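Local structure of hypothetical protein Ta0852 (Thermoplasma acidophilum, 1YB2) at residues 79-84 against 262-267; 114-119 against 123-128; 242-245 against 249-252. The protein is a putative S-adenosyl-L-methionine-dependent methyltransferase, possibly acting on N1 of adenine 58 in tRNA. All blocks are in the same frame, centred on the assembly; numbering follows the deposited sequence.

Interaction 1. Residues 79-84 against 262-267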
ATOM      1  N   SER A  79      -4.243 -11.955   6.896  1.00 29.43           N
ATOM      2  CA  SER A  79      -3.599 -10.986   6.022  1.00 30.04           C
ATOM      3  C   SER A  79      -4.074  -9.627   6.515  1.00 28.86           C
ATOM      4  O   SER A  79      -5.212  -9.521   6.988  1.00 28.38           O
ATOM      5  CB  SER A  79      -4.003 -11.250   4.568  1.00 30.49           C
ATOM      6  OG  SER A  79      -3.875 -10.096   3.770  1.00 34.30           O
ATOM      7  N   PRO A  80      -3.221  -8.586   6.423  1.00 29.21           N
ATOM      8  CA  PRO A  80      -3.619  -7.285   6.951  1.00 29.31           C
ATOM      9  C   PRO A  80      -4.864  -6.685   6.303  1.00 29.68           C
ATOM     10  O   PRO A  80      -5.522  -5.873   6.936  1.00 27.50           O
ATOM     11  CB  PRO A  80      -2.392  -6.393   6.688  1.00 29.17           C
ATOM     12  CG  PRO A  80      -1.659  -7.055   5.632  1.00 29.61           C
ATOM     13  CD  PRO A  80      -1.869  -8.525   5.834  1.00 28.56           C
HETATM   14  N   MSE A  81      -5.208  -7.102   5.077  1.00 31.07           N
HETATM   15  CA  MSE A  81      -6.452  -6.641   4.467  1.00 35.89           C
HETATM   16  C   MSE A  81      -7.692  -7.073   5.245  1.00 31.69           C
HETATM   17  O   MSE A  81      -8.718  -6.434   5.108  1.00 31.59           O
HETATM   18  CB  MSE A  81      -6.590  -7.013   2.965  1.00 34.51           C
HETATM   19  CG  MSE A  81      -6.844  -8.469   2.641  1.00 39.15           C
HETATM   20 SE   MSE A  81      -7.384  -8.684   0.686  1.00 53.70          SE
HETATM   21  CE  MSE A  81      -7.160  -6.846   0.111  1.00 42.65           C
ATOM     22  N   TYR A  82      -7.581  -8.127   6.061  1.00 29.62           N
ATOM     23  CA  TYR A  82      -8.710  -8.634   6.860  1.00 28.39           C
ATOM     24  C   TYR A  82      -8.803  -8.085   8.281  1.00 28.15           C
ATOM     25  O   TYR A  82      -9.825  -8.271   8.962  1.00 26.82           O
ATOM     26  CB  TYR A  82      -8.681 -10.162   6.927  1.00 27.37           C
ATOM     27  CG  TYR A  82      -8.617 -10.840   5.582  1.00 27.47           C
ATOM     28  CD1 TYR A  82      -9.473 -10.465   4.544  1.00 27.95           C
ATOM     29  CD2 TYR A  82      -7.695 -11.859   5.339  1.00 26.67           C
ATOM     30  CE1 TYR A  82      -9.411 -11.100   3.269  1.00 27.98           C
ATOM     31  CE2 TYR A  82      -7.627 -12.489   4.102  1.00 27.18           C
ATOM     32  CZ  TYR A  82      -8.496 -12.105   3.065  1.00 28.16           C
ATOM     33  OH  TYR A  82      -8.436 -12.737   1.833  1.00 28.37           O
ATOM     34  N   PHE A  83      -7.730  -7.422   8.723  1.00 28.06           N
ATOM     35  CA  PHE A  83      -7.584  -7.006  10.118  1.00 28.51           C
ATOM     36  C   PHE A  83      -8.776  -6.191  10.594  1.00 28.92           C
ATOM     37  O   PHE A  83      -9.368  -6.509  11.606  1.00 28.91           O
ATOM     38  CB  PHE A  83      -6.268  -6.242  10.312  1.00 28.51           C
ATOM     39  CG  PHE A  83      -6.011  -5.794  11.733  1.00 27.47           C
ATOM     40  CD1 PHE A  83      -5.376  -6.642  12.647  1.00 27.94           C
ATOM     41  CD2 PHE A  83      -6.378  -4.524  12.149  1.00 26.82           C
ATOM     42  CE1 PHE A  83      -5.117  -6.222  13.953  1.00 25.08           C
ATOM     43  CE2 PHE A  83      -6.126  -4.090  13.460  1.00 25.91           C
ATOM     44  CZ  PHE A  83      -5.491  -4.946  14.356  1.00 27.66           C
ATOM     45  N   GLY A  84      -9.150  -5.164   9.847  1.00 30.19           N
ATOM     46  CA  GLY A  84     -10.262  -4.303  10.248  1.00 32.14           C
ATOM     47  C   GLY A  84     -11.623  -4.983  10.309  1.00 33.44           C
ATOM     48  O   GLY A  84     -12.505  -4.552  11.068  1.00 33.73           O
ATOM     49  N   ILE A 262     -11.289  -1.616  -8.341  1.00 25.74           N
ATOM     50  CA  ILE A 262     -10.390  -2.661  -7.866  1.00 25.27           C
ATOM     51  C   ILE A 262     -11.201  -3.790  -7.247  1.00 24.49           C
ATOM     52  O   ILE A 262     -11.938  -3.575  -6.280  1.00 23.78           O
ATOM     53  CB  ILE A 262      -9.377  -2.116  -6.849  1.00 25.29           C
ATOM     54  CG1 ILE A 262      -8.629  -0.896  -7.443  1.00 26.50           C
ATOM     55  CG2 ILE A 262      -8.405  -3.231  -6.414  1.00 23.15           C
ATOM     56  CD1 ILE A 262      -7.910  -0.039  -6.370  1.00 27.89           C
ATOM     57  N   THR A 263     -11.074  -4.982  -7.825  1.00 24.31           N
ATOM     58  CA  THR A 263     -11.789  -6.178  -7.357  1.00 24.42           C
ATOM     59  C   THR A 263     -10.804  -7.130  -6.668  1.00 24.51           C
ATOM     60  O   THR A 263      -9.732  -7.429  -7.205  1.00 24.55           O
ATOM     61  CB  THR A 263     -12.479  -6.903  -8.541  1.00 24.99           C
ATOM     62  OG1 THR A 263     -13.513  -6.073  -9.063  1.00 25.25           O
ATOM     63  CG2 THR A 263     -13.077  -8.279  -8.124  1.00 23.75           C
ATOM     64  N   PHE A 264     -11.158  -7.579  -5.468  1.00 24.13           N
ATOM     65  CA  PHE A 264     -10.397  -8.609  -4.756  1.00 24.33           C
ATOM     66  C   PHE A 264     -11.186  -9.912  -4.709  1.00 24.09           C
ATOM     67  O   PHE A 264     -12.385  -9.903  -4.435  1.00 23.71           O
ATOM     68  CB  PHE A 264     -10.107  -8.173  -3.314  1.00 24.87           C
ATOM     69  CG  PHE A 264      -9.325  -6.902  -3.210  1.00 26.97           C
ATOM     70  CD1 PHE A 264      -9.973  -5.685  -2.979  1.00 29.15           C
ATOM     71  CD2 PHE A 264      -7.934  -6.912  -3.364  1.00 28.92           C
ATOM     72  CE1 PHE A 264      -9.247  -4.483  -2.883  1.00 30.96           C
ATOM     73  CE2 PHE A 264      -7.189  -5.714  -3.269  1.00 30.41           C
ATOM     74  CZ  PHE A 264      -7.846  -4.506  -3.025  1.00 29.64           C
ATOM     75  N   ALA A 265     -10.500 -11.026  -4.934  1.00 23.44           N
ATOM     76  CA  ALA A 265     -11.120 -12.352  -4.911  1.00 23.75           C
ATOM     77  C   ALA A 265     -10.160 -13.347  -4.260  1.00 24.03           C
ATOM     78  O   ALA A 265      -8.928 -13.213  -4.384  1.00 22.96           O
ATOM     79  CB  ALA A 265     -11.478 -12.791  -6.337  1.00 23.93           C
ATOM     80  N   ILE A 266     -10.713 -14.324  -3.552  1.00 23.37           N
ATOM     81  CA  ILE A 266      -9.907 -15.408  -2.958  1.00 22.68           C
ATOM     82  C   ILE A 266     -10.089 -16.741  -3.701  1.00 22.93           C
ATOM     83  O   ILE A 266     -11.210 -17.129  -4.010  1.00 22.08           O
ATOM     84  CB  ILE A 266     -10.200 -15.548  -1.417  1.00 22.26           C
ATOM     85  CG1 ILE A 266      -9.279 -16.567  -0.732  1.00 22.87           C
ATOM     86  CG2 ILE A 266     -11.717 -15.805  -1.132  1.00 22.48           C
ATOM     87  CD1 ILE A 266      -9.305 -16.454   0.800  1.00 22.73           C
ATOM     88  N   LYS A 267      -8.976 -17.426  -4.000  1.00 23.44           N
ATOM     89  CA  LYS A 267      -9.002 -18.772  -4.591  1.00 23.50           C
ATOM     90  C   LYS A 267      -9.526 -19.822  -3.600  1.00 24.00           C
ATOM     91  O   LYS A 267      -8.992 -19.982  -2.488  1.00 23.83           O
ATOM     92  CB  LYS A 267      -7.589 -19.176  -5.071  1.00 23.70           C
ATOM     93  CG  LYS A 267      -7.471 -20.622  -5.618  1.00 23.33           C
ATOM     94  CD  LYS A 267      -8.132 -20.765  -6.990  1.00 23.91           C
ATOM     95  CE  LYS A 267      -8.212 -22.248  -7.427  1.00 25.46           C
ATOM     96  NZ  LYS A 267      -6.834 -22.832  -7.618  1.00 27.34           N
TER
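Met81, present as selenomethionine, lays its terminal methyl over one face of the Phe264 ring, a Met-aromatic contact between the turn leading into helix 83-86 and strand 258-267 of the Rossmann-like methyltransferase sheet. CE makes the contact: it stands 3.7 Å from the ring centroid, 20° off the normal. It is displaced toward the CD2-CE2 side, with CE to Phe264 CD2 at 3.6 Å. The selenium SE lies farther back and oblique, 5.0 Å from the same centroid, so the interaction is chiefly CH-pi. CE reaches the ring because the side chain folds at its end, chi3 of 5° bringing CE almost eclipsed with CB, an unusual and probably somewhat strained torsion. Earlier in the same side chain, Met81 CG rests over a face of the neighbouring Tyr82 ring. Tyr82 itself is buried and also packs on Val206 and Leu232 of the strands flanking 258-267. The turn also meets the second subunit, where Met81 packs on Tyr127 and Pro80 on Tyr130 of that chain. A lighter touch completes the contact two residues along the strand, with Tyr82 OH 4.0 Å from Ile266 CD1.

Interaction 2. Residues 114-119 against 123-128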
ATOM      1  N   ILE A 114       4.846 -13.862  -6.606  1.00 27.43           N
ATOM      2  CA  ILE A 114       3.776 -13.025  -7.130  1.00 27.11           C
ATOM      3  C   ILE A 114       3.726 -13.096  -8.644  1.00 26.25           C
ATOM      4  O   ILE A 114       4.769 -13.082  -9.325  1.00 26.17           O
ATOM      5  CB  ILE A 114       3.953 -11.557  -6.635  1.00 27.10           C
ATOM      6  CG1 ILE A 114       3.896 -11.547  -5.091  1.00 28.23           C
ATOM      7  CG2 ILE A 114       2.906 -10.605  -7.287  1.00 24.30           C
ATOM      8  CD1 ILE A 114       4.087 -10.179  -4.469  1.00 30.01           C
ATOM      9  N   LEU A 115       2.510 -13.191  -9.164  1.00 24.83           N
ATOM     10  CA  LEU A 115       2.263 -13.163 -10.597  1.00 24.52           C
ATOM     11  C   LEU A 115       1.616 -11.823 -10.940  1.00 24.68           C
ATOM     12  O   LEU A 115       0.605 -11.448 -10.344  1.00 24.14           O
ATOM     13  CB  LEU A 115       1.329 -14.321 -11.008  1.00 24.53           C
ATOM     14  CG  LEU A 115       0.954 -14.358 -12.499  1.00 25.14           C
ATOM     15  CD1 LEU A 115       2.206 -14.611 -13.333  1.00 22.51           C
ATOM     16  CD2 LEU A 115      -0.088 -15.439 -12.771  1.00 24.08           C
ATOM     17  N   GLU A 116       2.213 -11.097 -11.883  1.00 24.49           N
ATOM     18  CA  GLU A 116       1.646  -9.856 -12.367  1.00 25.48           C
ATOM     19  C   GLU A 116       1.303 -10.001 -13.853  1.00 25.65           C
ATOM     20  O   GLU A 116       2.189 -10.206 -14.693  1.00 25.60           O
ATOM     21  CB  GLU A 116       2.639  -8.709 -12.117  1.00 25.26           C
ATOM     22  CG  GLU A 116       2.191  -7.356 -12.581  1.00 26.54           C
ATOM     23  CD  GLU A 116       3.224  -6.257 -12.288  1.00 28.19           C
ATOM     24  OE1 GLU A 116       4.417  -6.575 -12.067  1.00 31.24           O
ATOM     25  OE2 GLU A 116       2.841  -5.064 -12.301  1.00 32.66           O
ATOM     26  N   VAL A 117       0.013  -9.890 -14.163  1.00 25.50           N
ATOM     27  CA  VAL A 117      -0.511 -10.025 -15.513  1.00 26.65           C
ATOM     28  C   VAL A 117      -0.850  -8.622 -16.027  1.00 27.53           C
ATOM     29  O   VAL A 117      -1.797  -7.979 -15.548  1.00 27.44           O
ATOM     30  CB  VAL A 117      -1.742 -10.967 -15.541  1.00 26.32           C
ATOM     31  CG1 VAL A 117      -2.217 -11.203 -16.950  1.00 27.74           C
ATOM     32  CG2 VAL A 117      -1.403 -12.308 -14.857  1.00 27.67           C
ATOM     33  N   GLY A 118      -0.045  -8.141 -16.971  1.00 27.76           N
ATOM     34  CA  GLY A 118      -0.129  -6.759 -17.446  1.00 28.70           C
ATOM     35  C   GLY A 118       0.800  -5.897 -16.620  1.00 29.71           C
ATOM     36  O   GLY A 118       0.634  -5.775 -15.409  1.00 29.94           O
ATOM     37  N   VAL A 119       1.788  -5.303 -17.270  1.00 30.15           N
ATOM     38  CA  VAL A 119       2.834  -4.597 -16.555  1.00 30.97           C
ATOM     39  C   VAL A 119       2.634  -3.066 -16.453  1.00 31.83           C
ATOM     40  O   VAL A 119       3.085  -2.456 -15.487  1.00 32.29           O
ATOM     41  CB  VAL A 119       4.240  -4.955 -17.133  1.00 30.38           C
ATOM     42  CG1 VAL A 119       4.477  -4.259 -18.452  1.00 29.43           C
ATOM     43  CG2 VAL A 119       5.336  -4.643 -16.124  1.00 31.87           C
ATOM     44  N   ASN A 123       5.257   0.566 -12.692  1.00 29.16           N
ATOM     45  CA  ASN A 123       5.032   1.196 -11.402  1.00 28.98           C
ATOM     46  C   ASN A 123       4.623   0.198 -10.314  1.00 28.22           C
ATOM     47  O   ASN A 123       5.206   0.192  -9.216  1.00 26.75           O
ATOM     48  CB  ASN A 123       4.021   2.349 -11.511  1.00 29.81           C
ATOM     49  CG  ASN A 123       4.056   3.275 -10.294  1.00 33.12           C
ATOM     50  OD1 ASN A 123       5.119   3.541  -9.725  1.00 35.57           O
ATOM     51  ND2 ASN A 123       2.887   3.751  -9.876  1.00 35.98           N
HETATM   52  N   MSE A 124       3.639  -0.657 -10.616  1.00 28.50           N
HETATM   53  CA  MSE A 124       3.229  -1.706  -9.662  1.00 29.14           C
HETATM   54  C   MSE A 124       4.384  -2.686  -9.394  1.00 27.65           C
HETATM   55  O   MSE A 124       4.601  -3.105  -8.268  1.00 27.26           O
HETATM   56  CB  MSE A 124       1.986  -2.456 -10.163  1.00 31.82           C
HETATM   57  CG  MSE A 124       1.493  -3.566  -9.200  1.00 35.98           C
HETATM   58 SE   MSE A 124       0.964  -2.831  -7.478  1.00 54.12          SE
HETATM   59  CE  MSE A 124       1.362  -4.297  -6.227  1.00 43.19           C
ATOM     60  N   SER A 125       5.118  -3.048 -10.442  1.00 26.00           N
ATOM     61  CA  SER A 125       6.273  -3.933 -10.313  1.00 26.00           C
ATOM     62  C   SER A 125       7.282  -3.340  -9.329  1.00 24.88           C
ATOM     63  O   SER A 125       7.901  -4.062  -8.544  1.00 24.79           O
ATOM     64  CB  SER A 125       6.955  -4.153 -11.673  1.00 25.91           C
ATOM     65  OG  SER A 125       6.064  -4.719 -12.613  1.00 28.37           O
ATOM     66  N   SER A 126       7.423  -2.018  -9.364  1.00 24.10           N
ATOM     67  CA  SER A 126       8.369  -1.348  -8.488  1.00 23.61           C
ATOM     68  C   SER A 126       7.953  -1.472  -7.018  1.00 23.27           C
ATOM     69  O   SER A 126       8.771  -1.863  -6.186  1.00 22.51           O
ATOM     70  CB  SER A 126       8.588   0.097  -8.930  1.00 23.73           C
ATOM     71  OG  SER A 126       9.101   0.871  -7.858  1.00 24.50           O
ATOM     72  N   TYR A 127       6.687  -1.182  -6.703  1.00 23.21           N
ATOM     73  CA  TYR A 127       6.179  -1.424  -5.360  1.00 24.46           C
ATOM     74  C   TYR A 127       6.331  -2.874  -4.894  1.00 24.05           C
ATOM     75  O   TYR A 127       6.630  -3.119  -3.721  1.00 24.41           O
ATOM     76  CB  TYR A 127       4.704  -1.021  -5.244  1.00 26.19           C
ATOM     77  CG  TYR A 127       4.507   0.454  -5.142  1.00 27.52           C
ATOM     78  CD1 TYR A 127       4.080   1.186  -6.252  1.00 30.47           C
ATOM     79  CD2 TYR A 127       4.748   1.133  -3.935  1.00 29.89           C
ATOM     80  CE1 TYR A 127       3.882   2.560  -6.168  1.00 30.72           C
ATOM     81  CE2 TYR A 127       4.559   2.527  -3.845  1.00 31.95           C
ATOM     82  CZ  TYR A 127       4.128   3.219  -4.969  1.00 30.30           C
ATOM     83  OH  TYR A 127       3.915   4.585  -4.919  1.00 32.99           O
ATOM     84  N   ILE A 128       6.095  -3.821  -5.800  1.00 23.26           N
ATOM     85  CA  ILE A 128       6.213  -5.247  -5.472  1.00 23.42           C
ATOM     86  C   ILE A 128       7.661  -5.566  -5.096  1.00 23.60           C
ATOM     87  O   ILE A 128       7.921  -6.172  -4.046  1.00 23.40           O
ATOM     88  CB  ILE A 128       5.726  -6.140  -6.648  1.00 23.67           C
ATOM     89  CG1 ILE A 128       4.197  -5.999  -6.835  1.00 24.52           C
ATOM     90  CG2 ILE A 128       6.116  -7.605  -6.437  1.00 24.12           C
ATOM     91  CD1 ILE A 128       3.690  -6.515  -8.199  1.00 23.91           C
TER
HETATM   92  O   HOH W   1       3.803  -2.836 -13.141  1.00 36.15           O
HETATM   93  O   HOH W   2       1.911  -0.306 -13.049  1.00 33.76           O
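Glu116 and Ser125 form the direct polar link between strand 113-117 and helix 123-132, the first two elements of a beta-alpha-beta unit. Ser125 OG donates to Glu116 OE1 over 2.5 Å, meeting it on the syn side, 22° out of the carboxylate plane. Glu116 spans the gap extended, CG anti to the backbone N (chi1 179°); the axes of segments 114-117 and 123-128 run nearly antiparallel, 10.4 Å apart at closest approach.

Water adds a second polar layer. Water 1 donates to Glu116 OE2 at 2.6 Å and to Val119 O, and accepts from Ser125 N at 3.0 Å; water 2 accepts from Met124 N. Both N-H groups belong to the first turn of the helix.

Van der Waals contacts lie beside these bonds: Ile114 CD1 meets Ile128 CG2 at 3.8 Å, the one purely apolar pair, while Ile128 CD1 and Val119 CG2 lie against oxygens of Glu116 and Ser125.

The end of the strand and the glycine-rich turn after it form the cofactor-binding motif of Rossmann-fold methyltransferases, and Val119 N is hydrogen-bonded to Glu142 OE1, predicted to bind S-adenosyl-L-methionine. With one oxygen held by a hydroxyl and the other by water, the buried Glu116 carboxylate is satisfied on both branches and its rotation is fixed, tying the strand end to the helix start beside the probable cofactor pocket.

Interaction 3. Residues 242-245 against 249-252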
ATOM      1  N   ILE A 242      -4.512  17.931  -4.795  1.00 27.50           N
ATOM      2  CA  ILE A 242      -4.998  19.210  -4.324  1.00 27.79           C
ATOM      3  C   ILE A 242      -3.846  20.073  -3.816  1.00 28.16           C
ATOM      4  O   ILE A 242      -2.698  19.613  -3.724  1.00 26.39           O
ATOM      5  CB  ILE A 242      -6.122  19.071  -3.228  1.00 28.21           C
ATOM      6  CG1 ILE A 242      -5.603  18.365  -1.974  1.00 27.82           C
ATOM      7  CG2 ILE A 242      -7.359  18.333  -3.781  1.00 27.27           C
ATOM      8  CD1 ILE A 242      -6.431  18.690  -0.732  1.00 28.05           C
ATOM      9  N   LEU A 243      -4.164  21.338  -3.557  1.00 29.14           N
ATOM     10  CA  LEU A 243      -3.248  22.289  -2.924  1.00 31.24           C
ATOM     11  C   LEU A 243      -1.981  22.541  -3.750  1.00 32.48           C
ATOM     12  O   LEU A 243      -0.873  22.681  -3.208  1.00 32.93           O
ATOM     13  CB  LEU A 243      -2.934  21.865  -1.471  1.00 30.64           C
ATOM     14  CG  LEU A 243      -4.162  21.911  -0.544  1.00 30.23           C
ATOM     15  CD1 LEU A 243      -3.924  21.173   0.784  1.00 28.45           C
ATOM     16  CD2 LEU A 243      -4.565  23.341  -0.283  1.00 29.02           C
ATOM     17  N   VAL A 244      -2.164  22.557  -5.068  1.00 33.91           N
ATOM     18  CA  VAL A 244      -1.147  23.025  -6.001  1.00 35.30           C
ATOM     19  C   VAL A 244      -1.105  24.543  -5.871  1.00 36.35           C
ATOM     20  O   VAL A 244      -2.147  25.189  -5.687  1.00 36.48           O
ATOM     21  CB  VAL A 244      -1.492  22.604  -7.455  1.00 35.15           C
ATOM     22  CG1 VAL A 244      -0.608  23.307  -8.471  1.00 34.81           C
ATOM     23  CG2 VAL A 244      -1.384  21.098  -7.619  1.00 34.92           C
ATOM     24  N   ARG A 245       0.094  25.111  -5.953  1.00 38.02           N
ATOM     25  CA  ARG A 245       0.277  26.553  -5.862  1.00 39.54           C
ATOM     26  C   ARG A 245      -0.825  27.267  -6.655  1.00 40.17           C
ATOM     27  O   ARG A 245      -1.000  27.035  -7.853  1.00 39.75           O
ATOM     28  CB  ARG A 245       1.659  26.951  -6.401  1.00 40.36           C
ATOM     29  CG  ARG A 245       2.219  28.284  -5.871  1.00 42.16           C
ATOM     30  CD  ARG A 245       2.887  29.126  -6.988  1.00 46.01           C
ATOM     31  NE  ARG A 245       3.838  28.368  -7.812  1.00 49.10           N
ATOM     32  CZ  ARG A 245       4.239  28.730  -9.037  1.00 51.79           C
ATOM     33  NH1 ARG A 245       3.777  29.841  -9.612  1.00 51.50           N
ATOM     34  NH2 ARG A 245       5.105  27.971  -9.704  1.00 53.03           N
ATOM     35  N   THR A 249       0.932  27.463 -13.478  1.00 33.99           N
ATOM     36  CA  THR A 249       0.815  26.632 -14.664  1.00 32.92           C
ATOM     37  C   THR A 249       1.191  25.216 -14.255  1.00 32.68           C
ATOM     38  O   THR A 249       2.190  25.019 -13.558  1.00 33.17           O
ATOM     39  CB  THR A 249       1.729  27.141 -15.770  1.00 32.50           C
ATOM     40  OG1 THR A 249       1.351  28.484 -16.088  1.00 32.26           O
ATOM     41  CG2 THR A 249       1.614  26.288 -17.010  1.00 32.38           C
ATOM     42  N   ARG A 250       0.382  24.242 -14.666  1.00 31.45           N
ATOM     43  CA  ARG A 250       0.513  22.864 -14.195  1.00 30.94           C
ATOM     44  C   ARG A 250       0.187  21.889 -15.321  1.00 30.39           C
ATOM     45  O   ARG A 250      -0.452  22.276 -16.302  1.00 29.48           O
ATOM     46  CB  ARG A 250      -0.426  22.627 -12.998  1.00 30.85           C
ATOM     47  CG  ARG A 250      -1.917  22.548 -13.378  1.00 31.46           C
ATOM     48  CD  ARG A 250      -2.850  22.831 -12.217  1.00 31.69           C
ATOM     49  NE  ARG A 250      -2.636  24.153 -11.614  1.00 32.52           N
ATOM     50  CZ  ARG A 250      -3.276  24.587 -10.530  1.00 32.54           C
ATOM     51  NH1 ARG A 250      -4.181  23.810  -9.933  1.00 31.96           N
ATOM     52  NH2 ARG A 250      -3.005  25.788 -10.036  1.00 32.28           N
ATOM     53  N   PRO A 251       0.634  20.627 -15.184  1.00 30.45           N
ATOM     54  CA  PRO A 251       0.179  19.571 -16.083  1.00 30.15           C
ATOM     55  C   PRO A 251      -1.333  19.475 -15.993  1.00 30.04           C
ATOM     56  O   PRO A 251      -1.905  19.571 -14.891  1.00 28.87           O
ATOM     57  CB  PRO A 251       0.796  18.301 -15.486  1.00 30.15           C
ATOM     58  CG  PRO A 251       2.011  18.800 -14.724  1.00 30.86           C
ATOM     59  CD  PRO A 251       1.578  20.119 -14.166  1.00 30.33           C
ATOM     60  N   ALA A 252      -1.973  19.312 -17.146  1.00 29.58           N
ATOM     61  CA  ALA A 252      -3.415  19.146 -17.206  1.00 30.39           C
ATOM     62  C   ALA A 252      -3.904  18.029 -16.264  1.00 31.23           C
ATOM     63  O   ALA A 252      -4.930  18.181 -15.614  1.00 30.91           O
ATOM     64  CB  ALA A 252      -3.855  18.880 -18.648  1.00 29.53           C
TER
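Val244 sets one methyl flat against the guanidinium of Arg250, and this is the tight part of a small contact in the long excursion between strands 229-242 and 258-267. CG1 sits over the centre of the guanidinium, 3.6 Å from Arg250 CZ. Val244 CB lies 3.9 Å from Arg250 NH1. Val244 presents this methyl with CG1 anti to its own backbone N (chi1 169°). The arginine arrives from the returning limb of the loop through a bend at chi3 (58°), which turns its flat group broadside to the valine.

Polar bonds outside the pair hold the guanidinium in this attitude: NH1 forms a salt bridge with Asp255 OD1, and NE is hydrogen-bonded to Ala248 O. The cation is thus anchored within its own loop, and the valine covers one of its faces.

The other side is loose. The two backbones stay well apart, 8.4 Å between the CA atoms of Val244 and Arg250, so the Arg250 side chain spans most of the gap. Arg245 O comes within 3.2 Å of Arg250 NH2, but the angle is too poor for a hydrogen bond and the carbonyl stands oblique to the group. The Arg245 side chain is exposed; its nearest approach to the other segment is Arg245 NH1 to Thr249 N, 5.4 Å. All four residues of 249-252 touch a crystal neighbour, which may influence this part of the loop.

The contact lies about 33 Å from the centre of the chain, at the far end of the extended arm made by strands 229-242 and 258-267. Where the strand gives way to the loop, Ile242 pairs antiparallel with a strand of the second subunit, so the sheet continues across the interface, and Leu243 packs on Ser217 of that subunit.

Interaction 2 is the buried one, interaction 1 is partly buried near the middle of the chain, and interaction 3 lies at the surface. Interactions 1 and 2 reach the same seven-stranded sheet, through strands 258-267 and 113-117, with centres about 17 Å apart; interaction 3 belongs to the loop beyond strand 229-242, its centre about 29 Å from that of interaction 2. Their chemistry follows their place: apolar and aromatic in interaction 1, a carboxylate-hydroxyl bond with ordered water in interaction 2, an aliphatic group on a cation in interaction 3. All three touch the second subunit, and residues 79-84 pack on helix 123-132 of that chain.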